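Local coordinates for protein sulfatase (Bacteroides fragilis CAG:558, PDB 6USS) that probably hydrolyses aryl sulfate esters as a calcium-binding arylsulfatase of the human gut microbiota, captured here as a catalytic-site variant, at residues C93-G98 with L378-F383; D228-E233 with D269-Q274; Y384-E389 with G404-P409. The protein carries 1 engineered substitution. All blocks are in the same frame, centred on the assembly; numbering follows the deposited sequence.

Contact 1 of 3, residues C93-G98 with L378-F383; sequences CSLITG and LIIEDF
L95 packs against F383 with its tip and against I380 with its root, both on the side facing 378-383. Its CD1 methyl lies against F383, with L95 CD1 and F383 CB 3.5 Å apart, while the ring beyond that CB turns away from the helix. The two side chains therefore run at a slant and touch near the root of the phenylalanine. Nearer the backbone, L95 CB rests on I380, with I380 CG1 4.0 Å from L95 CB. With CG1 of I380 opposite its backbone N (chi1 179°), that branch reaches back to L95, and its CD1 settles over one face of the F383 ring near the rim. The other branch, I380 CG2, sits 4.0 Å from S94 CB, so one isoleucine spans two successive helix residues.

At the helix end the packing passes to the backbone. E381 CB covers G98, and G98 CA lies 3.7 Å from E381 O; G98, the first residue beyond the helix, has a positive phi of 66°. The polar end of E381 bends aside, its OE2 accepting from a water at 2.6 Å that also reaches S94 OG weakly. The principal partners of these two groups lie nearby: N100 for E381 and T99 for S94.

All touching residues are buried. Helix 88-97 begins at C88, the engineered cysteine that is a calcium ligand here and occupies the position of the predicted 3-oxoalanine. The contact packs the C-terminal end of the helix that, as in other sulfatases, would carry the formylglycine nucleophile at its start against the turn between strand 378-379 and helix 383-390.

Contact 2 of 3, residues D228-E233 with D269-Q274; sequences DTFVSE and DKRFYQ
R271 crosses from its own loop to E233, joining it with D269 in a salt-bridge network built on an Asx turn just ahead of helix 273-279. The turn is closed by D269 OD1, which accepts from the backbone N of R271 at 3.2 Å. R271 CB sits over the centre of the F272 ring, 3.6 Å above the plane. The chain runs straight through CG and then kinks about the CG-CD bond (chi3 -72°), which swings the guanidinium back to D269. NE donates to D269 OD1 at 3.1 Å, with an N-H...O angle of 164°, and NH2 donates to D269 OD2 at 3.0 Å. Both bonds use syn lone pairs, so the carboxylate is gripped side-on and lies in the guanidinium plane, fixing the rotation of both groups. F272 CZ lies over one face of the guanidinium, near its rim. R271 NH2 also lies 3.8 Å from F230 CB and donates to a water that reaches E233 OE1 weakly. NH1 makes the direct salt bridge to 228-233, reaching E233 OE1 at 3.0 Å from above the carboxylate plane, the two flat groups being nearly perpendicular. E233 OE1 also takes a salt bridge from K297 of helix 283-308, so its negative charge is probably shared between R271 and K297.

D269, held flat by the arginine, stacks on F230, the residue that precedes helix 231-247. The ring and carboxylate planes are only 19° apart, and D269 CB stands 3.7 Å from the centroid of the F230 ring in a CH-pi contact. Y198 also meets the F230 ring.

At the exposed margin the extended K270 chain crosses D228 at about a right angle, and K270 NZ donates at 2.8 Å to the anti lone pair of D228 OD2.

Contact 3 of 3, residues Y384-E389 with G404-P409; sequences YPSILE and GISFIP
E389 and S406 form the shortest bond between the segments: S406 OG donates to E389 OE1 at 2.7 Å, coming from above the carboxylate plane. The glutamate reaches that far because its chain is fully extended, with CG opposite the backbone N (chi1 174°). The same serine oxygen accepts in turn from I408 N at 3.3 Å. One helical turn before E389, S386 OG receives the backbone N-H of F407 at 3.0 Å in a nearly straight bond (167°). This hydroxyl also bonds to D382 O, so it ties the turn that precedes its own helix to the backbone of the incoming loop.

S386 is at the same time pressed onto the F407 ring. Its OG lies above the ring centre, and its CB is 3.7 Å from the ring centroid in a CH-pi contact. About at right angles to that direction, S386 CB meets I408 CD1 at 3.3 Å. I408 and E389 run past each other in opposite directions, with E389 CD 3.6 Å from I408 CG1, so the aliphatic branch lies alongside the acid. At the other end P385 packs on the backbone of G404, its CG 3.4 Å from G404 O.

The S406 hydroxyl and I408 N make an ST turn leading into helix 408-412, and the contact docks that helix start on one side of helix 383-390.

In the fold
From the N terminus, the first contact segment met is the end of helix 88-97, which packs on the turn after strand 378-379; contact 1 thus closes a long loop of 279 residues. Contact 2 lies within that span and closes a much shorter one, tying the start of helix 231-247 to the approach of helix 273-279. Contact 3 follows in series, folding the loop at 404-409 back onto helix 383-390, which directly continues the second segment of contact 1. Contacts 1 and 3 also touch, through probable hydrogen bonds G98 O with G404 N and D382 OD1 with I405 N, whereas contact 2 stands apart, across the chain's centre from contact 3.

Contact 1 of 3, residues C93-G98 with L378-F383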
ATOM      1  N   CYS A  93      10.973  14.417  -5.736  1.00 20.75           N
ATOM      2  CA  CYS A  93      10.969  13.432  -6.819  1.00 14.60           C
ATOM      3  C   CYS A  93      12.369  12.881  -7.104  1.00 20.40           C
ATOM      4  O   CYS A  93      12.515  11.704  -7.448  1.00 16.34           O
ATOM      5  CB  CYS A  93      10.382  14.059  -8.077  1.00 14.13           C
ATOM      6  SG  CYS A  93       8.627  14.370  -7.959  1.00 17.28           S
ATOM      7  N   SER A  94      13.403  13.710  -6.962  1.00 16.31           N
ATOM      8  CA  SER A  94      14.763  13.214  -7.095  1.00 16.49           C
ATOM      9  C   SER A  94      15.103  12.220  -5.989  1.00 21.66           C
ATOM     10  O   SER A  94      15.776  11.210  -6.239  1.00 17.72           O
ATOM     11  CB  SER A  94      15.743  14.387  -7.093  1.00 18.64           C
ATOM     12  OG  SER A  94      15.646  15.131  -8.308  1.00 16.88           O
ATOM     13  N   LEU A  95      14.665  12.504  -4.755  1.00 17.39           N
ATOM     14  CA  LEU A  95      14.885  11.592  -3.640  1.00 12.71           C
ATOM     15  C   LEU A  95      14.268  10.231  -3.917  1.00 22.11           C
ATOM     16  O   LEU A  95      14.920   9.188  -3.763  1.00 17.89           O
ATOM     17  CB  LEU A  95      14.281  12.174  -2.364  1.00 16.85           C
ATOM     18  CG  LEU A  95      14.050  11.137  -1.259  1.00 14.07           C
ATOM     19  CD1 LEU A  95      15.355  10.780  -0.572  1.00 10.54           C
ATOM     20  CD2 LEU A  95      13.023  11.632  -0.265  1.00 12.29           C
ATOM     21  N   ILE A  96      12.999  10.233  -4.337  1.00 19.08           N
ATOM     22  CA  ILE A  96      12.234   9.003  -4.493  1.00 19.83           C
ATOM     23  C   ILE A  96      12.609   8.234  -5.765  1.00 24.33           C
ATOM     24  O   ILE A  96      12.370   7.018  -5.840  1.00 20.82           O
ATOM     25  CB  ILE A  96      10.735   9.363  -4.436  1.00 16.35           C
ATOM     26  CG1 ILE A  96       9.944   8.237  -3.765  1.00 18.69           C
ATOM     27  CG2 ILE A  96      10.195   9.676  -5.820  1.00 14.73           C
ATOM     28  CD1 ILE A  96      10.229   8.086  -2.275  1.00 10.38           C
ATOM     29  N   THR A  97      13.223   8.896  -6.750  1.00 18.14           N
ATOM     30  CA  THR A  97      13.570   8.254  -8.004  1.00 17.31           C
ATOM     31  C   THR A  97      15.065   8.162  -8.256  1.00 18.68           C
ATOM     32  O   THR A  97      15.462   7.540  -9.243  1.00 23.36           O
ATOM     33  CB  THR A  97      12.944   8.999  -9.202  1.00 23.56           C
ATOM     34  OG1 THR A  97      13.563  10.289  -9.347  1.00 19.76           O
ATOM     35  CG2 THR A  97      11.422   9.158  -9.059  1.00 16.06           C
ATOM     36  N   GLY A  98      15.905   8.792  -7.434  1.00 20.85           N
ATOM     37  CA  GLY A  98      17.339   8.737  -7.673  1.00 18.60           C
ATOM     38  C   GLY A  98      17.796   9.431  -8.932  1.00 17.40           C
ATOM     39  O   GLY A  98      18.911   9.188  -9.400  1.00 19.53           O
ATOM     40  N   LEU A 378      27.304  16.871  -1.718  1.00 20.92           N
ATOM     41  CA  LEU A 378      26.434  15.832  -2.241  1.00 19.63           C
ATOM     42  C   LEU A 378      25.095  16.467  -2.593  1.00 20.29           C
ATOM     43  O   LEU A 378      24.786  17.582  -2.165  1.00 17.71           O
ATOM     44  CB  LEU A 378      26.265  14.694  -1.231  1.00 16.09           C
ATOM     45  CG  LEU A 378      25.712  15.101   0.138  1.00 17.88           C
ATOM     46  CD1 LEU A 378      24.172  15.195   0.163  1.00 15.66           C
ATOM     47  CD2 LEU A 378      26.201  14.123   1.191  1.00 15.85           C
ATOM     48  N   ILE A 379      24.286  15.731  -3.357  1.00 16.94           N
ATOM     49  CA  ILE A 379      23.008  16.243  -3.827  1.00 17.63           C
ATOM     50  C   ILE A 379      21.906  15.210  -3.582  1.00 15.97           C
ATOM     51  O   ILE A 379      22.154  14.008  -3.536  1.00 16.87           O
ATOM     52  CB  ILE A 379      23.090  16.634  -5.315  1.00 17.93           C
ATOM     53  CG1 ILE A 379      21.794  17.290  -5.784  1.00 12.89           C
ATOM     54  CG2 ILE A 379      23.501  15.418  -6.166  1.00 17.17           C
ATOM     55  CD1 ILE A 379      22.030  18.504  -6.651  1.00 17.62           C
ATOM     56  N   ILE A 380      20.665  15.708  -3.457  1.00 13.68           N
ATOM     57  CA  ILE A 380      19.527  14.937  -2.950  1.00 12.34           C
ATOM     58  C   ILE A 380      19.334  13.603  -3.686  1.00 15.05           C
ATOM     59  O   ILE A 380      19.056  12.580  -3.053  1.00 15.62           O
ATOM     60  CB  ILE A 380      18.250  15.810  -2.985  1.00 14.72           C
ATOM     61  CG1 ILE A 380      17.023  15.041  -2.485  1.00 15.19           C
ATOM     62  CG2 ILE A 380      17.990  16.364  -4.383  1.00 15.34           C
ATOM     63  CD1 ILE A 380      17.073  14.695  -1.037  1.00 12.43           C
ATOM     64  N   GLU A 381      19.490  13.567  -5.016  1.00 15.22           N
ATOM     65  CA  GLU A 381      19.326  12.280  -5.706  1.00 16.96           C
ATOM     66  C   GLU A 381      20.294  11.215  -5.205  1.00 17.03           C
ATOM     67  O   GLU A 381      20.041  10.026  -5.427  1.00 16.22           O
ATOM     68  CB  GLU A 381      19.493  12.411  -7.228  1.00 15.48           C
ATOM     69  CG  GLU A 381      20.829  12.951  -7.678  1.00 13.60           C
ATOM     70  CD  GLU A 381      20.714  14.394  -8.174  1.00 20.16           C
ATOM     71  OE1 GLU A 381      21.410  14.739  -9.163  1.00 19.32           O
ATOM     72  OE2 GLU A 381      19.923  15.177  -7.575  1.00 16.37           O
ATOM     73  N   ASP A 382      21.391  11.613  -4.545  1.00 13.61           N
ATOM     74  CA  ASP A 382      22.320  10.648  -3.955  1.00 15.62           C
ATOM     75  C   ASP A 382      21.696   9.858  -2.802  1.00 18.49           C
ATOM     76  O   ASP A 382      22.147   8.737  -2.505  1.00 17.31           O
ATOM     77  CB  ASP A 382      23.576  11.353  -3.439  1.00 16.29           C
ATOM     78  CG  ASP A 382      24.277  12.179  -4.504  1.00 18.01           C
ATOM     79  OD1 ASP A 382      24.043  11.943  -5.711  1.00 16.92           O
ATOM     80  OD2 ASP A 382      25.063  13.080  -4.119  1.00 17.66           O
ATOM     81  N   PHE A 383      20.695  10.433  -2.121  1.00 16.39           N
ATOM     82  CA  PHE A 383      20.008   9.736  -1.032  1.00 18.11           C
ATOM     83  C   PHE A 383      19.467   8.376  -1.473  1.00 16.62           C
ATOM     84  O   PHE A 383      19.421   7.432  -0.669  1.00 14.17           O
ATOM     85  CB  PHE A 383      18.855  10.597  -0.489  1.00 13.84           C
ATOM     86  CG  PHE A 383      19.283  11.692   0.458  1.00 11.01           C
ATOM     87  CD1 PHE A 383      20.236  12.626   0.090  1.00 13.60           C
ATOM     88  CD2 PHE A 383      18.690  11.810   1.707  1.00 14.63           C
ATOM     89  CE1 PHE A 383      20.617  13.661   0.969  1.00 15.71           C
ATOM     90  CE2 PHE A 383      19.061  12.833   2.593  1.00 15.14           C
ATOM     91  CZ  PHE A 383      20.030  13.759   2.223  1.00 13.52           C
TER
HETATM   92  O   HOH W   1      18.378  16.945  -8.742  1.00 15.65           O

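Contact 2 of 3, residues D228-E233 with D269-Q274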
ATOM      1  N   ASP A 228      -6.335  20.980  20.553  1.00 23.66           N
ATOM      2  CA  ASP A 228      -5.205  21.886  20.375  1.00 27.85           C
ATOM      3  C   ASP A 228      -3.919  21.149  20.003  1.00 23.27           C
ATOM      4  O   ASP A 228      -2.821  21.609  20.351  1.00 25.74           O
ATOM      5  CB  ASP A 228      -5.000  22.757  21.624  1.00 21.96           C
ATOM      6  CG  ASP A 228      -4.526  21.961  22.845  1.00 34.66           C
ATOM      7  OD1 ASP A 228      -4.544  20.700  22.811  1.00 36.16           O
ATOM      8  OD2 ASP A 228      -4.122  22.606  23.844  1.00 33.70           O
ATOM      9  N   THR A 229      -4.019  20.012  19.309  1.00 21.12           N
ATOM     10  CA  THR A 229      -2.832  19.309  18.827  1.00 27.01           C
ATOM     11  C   THR A 229      -2.318  20.001  17.558  1.00 24.70           C
ATOM     12  O   THR A 229      -2.965  19.945  16.505  1.00 20.77           O
ATOM     13  CB  THR A 229      -3.136  17.831  18.571  1.00 22.21           C
ATOM     14  OG1 THR A 229      -3.719  17.233  19.738  1.00 22.80           O
ATOM     15  CG2 THR A 229      -1.865  17.074  18.212  1.00 20.27           C
ATOM     16  N   PHE A 230      -1.173  20.682  17.678  1.00 19.95           N
ATOM     17  CA  PHE A 230      -0.420  21.191  16.532  1.00 24.82           C
ATOM     18  C   PHE A 230      -0.039  20.038  15.593  1.00 23.78           C
ATOM     19  O   PHE A 230       0.264  18.929  16.042  1.00 22.89           O
ATOM     20  CB  PHE A 230       0.840  21.913  17.034  1.00 20.50           C
ATOM     21  CG  PHE A 230       1.261  23.084  16.184  1.00 22.31           C
ATOM     22  CD1 PHE A 230       0.510  24.249  16.166  1.00 20.91           C
ATOM     23  CD2 PHE A 230       2.408  23.023  15.409  1.00 18.19           C
ATOM     24  CE1 PHE A 230       0.894  25.332  15.389  1.00 18.84           C
ATOM     25  CE2 PHE A 230       2.789  24.094  14.634  1.00 20.39           C
ATOM     26  CZ  PHE A 230       2.030  25.256  14.627  1.00 19.97           C
ATOM     27  N   VAL A 231      -0.046  20.302  14.276  1.00 21.39           N
ATOM     28  CA  VAL A 231      -0.001  19.197  13.309  1.00 19.31           C
ATOM     29  C   VAL A 231       1.312  18.423  13.409  1.00 22.37           C
ATOM     30  O   VAL A 231       1.328  17.191  13.261  1.00 23.02           O
ATOM     31  CB  VAL A 231      -0.267  19.693  11.870  1.00 17.62           C
ATOM     32  CG1 VAL A 231       0.902  20.462  11.309  1.00 16.42           C
ATOM     33  CG2 VAL A 231      -0.572  18.497  10.972  1.00 17.39           C
ATOM     34  N   SER A 232       2.428  19.122  13.668  1.00 18.89           N
ATOM     35  CA  SER A 232       3.708  18.446  13.881  1.00 20.43           C
ATOM     36  C   SER A 232       3.656  17.502  15.066  1.00 18.90           C
ATOM     37  O   SER A 232       4.370  16.492  15.080  1.00 20.32           O
ATOM     38  CB  SER A 232       4.826  19.477  14.095  1.00 18.29           C
ATOM     39  OG  SER A 232       4.698  20.557  13.188  1.00 22.80           O
ATOM     40  N   GLU A 233       2.853  17.838  16.082  1.00 19.36           N
ATOM     41  CA  GLU A 233       2.652  16.936  17.212  1.00 18.18           C
ATOM     42  C   GLU A 233       1.811  15.736  16.794  1.00 22.61           C
ATOM     43  O   GLU A 233       2.163  14.581  17.089  1.00 20.11           O
ATOM     44  CB  GLU A 233       1.991  17.686  18.376  1.00 17.67           C
ATOM     45  CG  GLU A 233       1.822  16.889  19.684  1.00 16.25           C
ATOM     46  CD  GLU A 233       3.139  16.330  20.236  1.00 19.26           C
ATOM     47  OE1 GLU A 233       4.206  16.967  20.065  1.00 17.45           O
ATOM     48  OE2 GLU A 233       3.116  15.237  20.846  1.00 21.71           O
ATOM     49  N   ASP A 269       2.452  28.376  17.287  1.00 24.09           N
ATOM     50  CA  ASP A 269       2.424  27.233  18.185  1.00 18.50           C
ATOM     51  C   ASP A 269       2.532  27.777  19.602  1.00 20.63           C
ATOM     52  O   ASP A 269       3.615  28.195  20.036  1.00 22.60           O
ATOM     53  CB  ASP A 269       3.558  26.266  17.849  1.00 21.50           C
ATOM     54  CG  ASP A 269       3.451  24.937  18.592  1.00 23.65           C
ATOM     55  OD1 ASP A 269       2.732  24.852  19.616  1.00 25.99           O
ATOM     56  OD2 ASP A 269       4.098  23.967  18.147  1.00 22.02           O
ATOM     57  N   LYS A 270       1.403  27.792  20.314  1.00 19.17           N
ATOM     58  CA  LYS A 270       1.367  28.357  21.660  1.00 19.70           C
ATOM     59  C   LYS A 270       2.383  27.705  22.599  1.00 22.95           C
ATOM     60  O   LYS A 270       2.836  28.359  23.545  1.00 24.86           O
ATOM     61  CB  LYS A 270      -0.048  28.244  22.239  1.00 16.06           C
ATOM     62  CG  LYS A 270      -0.634  26.819  22.174  1.00 32.22           C
ATOM     63  CD  LYS A 270      -2.142  26.771  22.469  1.00 35.36           C
ATOM     64  CE  LYS A 270      -2.569  25.388  22.957  1.00 35.32           C
ATOM     65  NZ  LYS A 270      -4.025  25.351  23.278  1.00 41.39           N
ATOM     66  N   ARG A 271       2.776  26.450  22.338  1.00 18.48           N
ATOM     67  CA  ARG A 271       3.774  25.787  23.172  1.00 20.18           C
ATOM     68  C   ARG A 271       5.078  26.574  23.253  1.00 19.86           C
ATOM     69  O   ARG A 271       5.797  26.485  24.252  1.00 25.50           O
ATOM     70  CB  ARG A 271       4.057  24.387  22.638  1.00 19.16           C
ATOM     71  CG  ARG A 271       2.845  23.491  22.652  1.00 22.46           C
ATOM     72  CD  ARG A 271       3.192  22.091  22.191  1.00 19.26           C
ATOM     73  NE  ARG A 271       3.445  22.054  20.753  1.00 21.92           N
ATOM     74  CZ  ARG A 271       3.882  20.981  20.106  1.00 19.99           C
ATOM     75  NH1 ARG A 271       4.103  19.849  20.761  1.00 22.68           N
ATOM     76  NH2 ARG A 271       4.090  21.039  18.810  1.00 17.26           N
ATOM     77  N   PHE A 272       5.410  27.343  22.230  1.00 21.36           N
ATOM     78  CA  PHE A 272       6.704  28.004  22.203  1.00 26.22           C
ATOM     79  C   PHE A 272       6.634  29.480  21.856  1.00 24.32           C
ATOM     80  O   PHE A 272       7.632  30.188  22.044  1.00 24.85           O
ATOM     81  CB  PHE A 272       7.636  27.302  21.201  1.00 23.24           C
ATOM     82  CG  PHE A 272       7.500  25.808  21.201  1.00 22.73           C
ATOM     83  CD1 PHE A 272       7.994  25.054  22.262  1.00 23.64           C
ATOM     84  CD2 PHE A 272       6.879  25.154  20.151  1.00 22.87           C
ATOM     85  CE1 PHE A 272       7.870  23.667  22.270  1.00 16.38           C
ATOM     86  CE2 PHE A 272       6.754  23.764  20.145  1.00 21.59           C
ATOM     87  CZ  PHE A 272       7.256  23.023  21.204  1.00 20.80           C
ATOM     88  N   TYR A 273       5.493  29.960  21.367  1.00 23.43           N
ATOM     89  CA  TYR A 273       5.446  31.280  20.755  1.00 25.85           C
ATOM     90  C   TYR A 273       5.878  32.366  21.733  1.00 26.79           C
ATOM     91  O   TYR A 273       6.797  33.143  21.444  1.00 27.59           O
ATOM     92  CB  TYR A 273       4.044  31.543  20.229  1.00 21.80           C
ATOM     93  CG  TYR A 273       3.861  32.934  19.724  1.00 22.39           C
ATOM     94  CD1 TYR A 273       4.338  33.309  18.474  1.00 23.40           C
ATOM     95  CD2 TYR A 273       3.201  33.878  20.489  1.00 25.87           C
ATOM     96  CE1 TYR A 273       4.169  34.590  18.007  1.00 24.51           C
ATOM     97  CE2 TYR A 273       3.016  35.160  20.028  1.00 26.75           C
ATOM     98  CZ  TYR A 273       3.502  35.513  18.789  1.00 25.02           C
ATOM     99  OH  TYR A 273       3.307  36.791  18.342  1.00 23.68           O
ATOM    100  N   GLN A 274       5.241  32.424  22.906  1.00 23.97           N
ATOM    101  CA  GLN A 274       5.490  33.519  23.839  1.00 24.47           C
ATOM    102  C   GLN A 274       6.934  33.538  24.322  1.00 25.54           C
ATOM    103  O   GLN A 274       7.482  34.613  24.599  1.00 24.14           O
ATOM    104  CB  GLN A 274       4.531  33.437  25.033  1.00 27.74           C
ATOM    105  CG  GLN A 274       4.541  34.678  25.925  1.00 19.23           C
ATOM    106  CD  GLN A 274       4.248  35.951  25.142  1.00 25.15           C
ATOM    107  OE1 GLN A 274       3.277  36.026  24.385  1.00 24.78           O
ATOM    108  NE2 GLN A 274       5.096  36.955  25.313  1.00 23.26           N
TER
HETATM  109  O   HOH W   2       5.972  18.934  17.830  1.00 17.67           O

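Contact 3 of 3, residues Y384-E389 with G404-P409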
ATOM      1  N   TYR A 384      19.072   8.260  -2.758  1.00 12.69           N
ATOM      2  CA  TYR A 384      18.464   7.023  -3.251  1.00 17.04           C
ATOM      3  C   TYR A 384      19.450   5.854  -3.243  1.00 18.69           C
ATOM      4  O   TYR A 384      19.201   4.864  -2.529  1.00 14.28           O
ATOM      5  CB  TYR A 384      17.857   7.285  -4.629  1.00 16.07           C
ATOM      6  CG  TYR A 384      17.141   6.173  -5.350  1.00 14.63           C
ATOM      7  CD1 TYR A 384      17.822   5.053  -5.812  1.00 17.05           C
ATOM      8  CD2 TYR A 384      15.787   6.292  -5.648  1.00 16.58           C
ATOM      9  CE1 TYR A 384      17.161   4.061  -6.516  1.00 16.70           C
ATOM     10  CE2 TYR A 384      15.120   5.328  -6.358  1.00 15.37           C
ATOM     11  CZ  TYR A 384      15.807   4.212  -6.792  1.00 18.45           C
ATOM     12  OH  TYR A 384      15.130   3.244  -7.495  1.00 17.46           O
ATOM     13  N   PRO A 385      20.582   5.899  -3.969  1.00 20.10           N
ATOM     14  CA  PRO A 385      21.563   4.808  -3.825  1.00 19.05           C
ATOM     15  C   PRO A 385      22.074   4.655  -2.408  1.00 16.02           C
ATOM     16  O   PRO A 385      22.380   3.533  -2.010  1.00 16.30           O
ATOM     17  CB  PRO A 385      22.714   5.212  -4.765  1.00 20.35           C
ATOM     18  CG  PRO A 385      22.225   6.370  -5.550  1.00 18.50           C
ATOM     19  CD  PRO A 385      21.142   7.016  -4.754  1.00 15.47           C
ATOM     20  N   SER A 386      22.190   5.747  -1.637  1.00 17.57           N
ATOM     21  CA  SER A 386      22.790   5.643  -0.304  1.00 20.05           C
ATOM     22  C   SER A 386      21.885   4.882   0.650  1.00 19.60           C
ATOM     23  O   SER A 386      22.351   4.058   1.445  1.00 20.99           O
ATOM     24  CB  SER A 386      23.100   7.024   0.271  1.00 14.30           C
ATOM     25  OG  SER A 386      23.886   7.785  -0.624  1.00 18.15           O
ATOM     26  N   ILE A 387      20.582   5.136   0.582  1.00 20.99           N
ATOM     27  CA  ILE A 387      19.670   4.472   1.498  1.00 18.09           C
ATOM     28  C   ILE A 387      19.558   2.984   1.145  1.00 21.45           C
ATOM     29  O   ILE A 387      19.538   2.123   2.031  1.00 19.57           O
ATOM     30  CB  ILE A 387      18.317   5.212   1.495  1.00 14.54           C
ATOM     31  CG1 ILE A 387      18.448   6.495   2.328  1.00 14.84           C
ATOM     32  CG2 ILE A 387      17.208   4.302   2.014  1.00 14.84           C
ATOM     33  CD1 ILE A 387      17.433   7.592   2.040  1.00 15.10           C
ATOM     34  N   LEU A 388      19.538   2.655  -0.152  1.00 17.30           N
ATOM     35  CA  LEU A 388      19.532   1.255  -0.562  1.00 19.97           C
ATOM     36  C   LEU A 388      20.791   0.529  -0.093  1.00 23.46           C
ATOM     37  O   LEU A 388      20.726  -0.653   0.285  1.00 20.29           O
ATOM     38  CB  LEU A 388      19.381   1.169  -2.080  1.00 17.76           C
ATOM     39  CG  LEU A 388      18.035   1.734  -2.555  1.00 18.83           C
ATOM     40  CD1 LEU A 388      17.939   1.715  -4.064  1.00 18.80           C
ATOM     41  CD2 LEU A 388      16.858   0.996  -1.913  1.00 12.35           C
ATOM     42  N   GLU A 389      21.942   1.213  -0.123  1.00 17.11           N
ATOM     43  CA  GLU A 389      23.188   0.612   0.342  1.00 20.12           C
ATOM     44  C   GLU A 389      23.190   0.458   1.858  1.00 22.17           C
ATOM     45  O   GLU A 389      23.692  -0.541   2.387  1.00 17.11           O
ATOM     46  CB  GLU A 389      24.380   1.453  -0.113  1.00 20.40           C
ATOM     47  CG  GLU A 389      25.730   1.003   0.447  1.00 18.12           C
ATOM     48  CD  GLU A 389      26.916   1.669  -0.261  1.00 31.28           C
ATOM     49  OE1 GLU A 389      26.688   2.467  -1.212  1.00 26.82           O
ATOM     50  OE2 GLU A 389      28.078   1.379   0.121  1.00 28.09           O
ATOM     51  N   GLY A 404      21.912   9.683  -8.844  1.00 20.30           N
ATOM     52  CA  GLY A 404      22.538   9.826  -7.540  1.00 17.87           C
ATOM     53  C   GLY A 404      23.798   8.985  -7.418  1.00 21.12           C
ATOM     54  O   GLY A 404      23.950   7.944  -8.064  1.00 17.95           O
ATOM     55  N   ILE A 405      24.729   9.467  -6.597  1.00 20.33           N
ATOM     56  CA  ILE A 405      25.973   8.768  -6.290  1.00 20.88           C
ATOM     57  C   ILE A 405      26.011   8.529  -4.786  1.00 19.36           C
ATOM     58  O   ILE A 405      25.869   9.476  -4.004  1.00 19.41           O
ATOM     59  CB  ILE A 405      27.214   9.571  -6.732  1.00 20.97           C
ATOM     60  CG1 ILE A 405      27.162   9.915  -8.220  1.00 21.97           C
ATOM     61  CG2 ILE A 405      28.463   8.778  -6.449  1.00 18.83           C
ATOM     62  CD1 ILE A 405      27.215   8.690  -9.123  1.00 24.70           C
ATOM     63  N   SER A 406      26.203   7.279  -4.387  1.00 17.96           N
ATOM     64  CA  SER A 406      26.231   6.948  -2.967  1.00 19.04           C
ATOM     65  C   SER A 406      27.236   7.815  -2.216  1.00 22.18           C
ATOM     66  O   SER A 406      28.357   8.035  -2.686  1.00 24.99           O
ATOM     67  CB  SER A 406      26.566   5.480  -2.779  1.00 14.37           C
ATOM     68  OG  SER A 406      26.473   5.159  -1.417  1.00 19.81           O
ATOM     69  N   PHE A 407      26.819   8.353  -1.067  1.00 14.80           N
ATOM     70  CA  PHE A 407      27.730   9.070  -0.194  1.00 13.69           C
ATOM     71  C   PHE A 407      28.149   8.224   0.998  1.00 20.20           C
ATOM     72  O   PHE A 407      28.730   8.754   1.949  1.00 19.32           O
ATOM     73  CB  PHE A 407      27.133  10.406   0.275  1.00 17.40           C
ATOM     74  CG  PHE A 407      25.714  10.330   0.821  1.00 18.64           C
ATOM     75  CD1 PHE A 407      25.459   9.811   2.089  1.00 16.64           C
ATOM     76  CD2 PHE A 407      24.644  10.842   0.090  1.00 16.64           C
ATOM     77  CE1 PHE A 407      24.154   9.751   2.605  1.00 12.92           C
ATOM     78  CE2 PHE A 407      23.330  10.791   0.602  1.00 18.95           C
ATOM     79  CZ  PHE A 407      23.088  10.244   1.865  1.00 13.79           C
ATOM     80  N   ILE A 408      27.879   6.921   0.960  1.00 17.61           N
ATOM     81  CA  ILE A 408      28.346   6.001   1.996  1.00 20.02           C
ATOM     82  C   ILE A 408      29.865   6.123   2.139  1.00 19.91           C
ATOM     83  O   ILE A 408      30.377   6.035   3.270  1.00 19.86           O
ATOM     84  CB  ILE A 408      27.912   4.551   1.697  1.00 22.54           C
ATOM     85  CG1 ILE A 408      26.486   4.273   2.171  1.00 17.34           C
ATOM     86  CG2 ILE A 408      28.766   3.557   2.455  1.00 18.02           C
ATOM     87  CD1 ILE A 408      25.496   5.354   1.888  1.00 23.26           C
ATOM     88  N   PRO A 409      30.639   6.319   1.062  1.00 19.73           N
ATOM     89  CA  PRO A 409      32.084   6.545   1.261  1.00 22.39           C
ATOM     90  C   PRO A 409      32.401   7.796   2.062  1.00 21.64           C
ATOM     91  O   PRO A 409      33.468   7.850   2.684  1.00 24.21           O
ATOM     92  CB  PRO A 409      32.643   6.623  -0.169  1.00 18.04           C
ATOM     93  CG  PRO A 409      31.745   5.774  -0.946  1.00 21.29           C
ATOM     94  CD  PRO A 409      30.354   5.986  -0.351  1.00 20.71           C
TER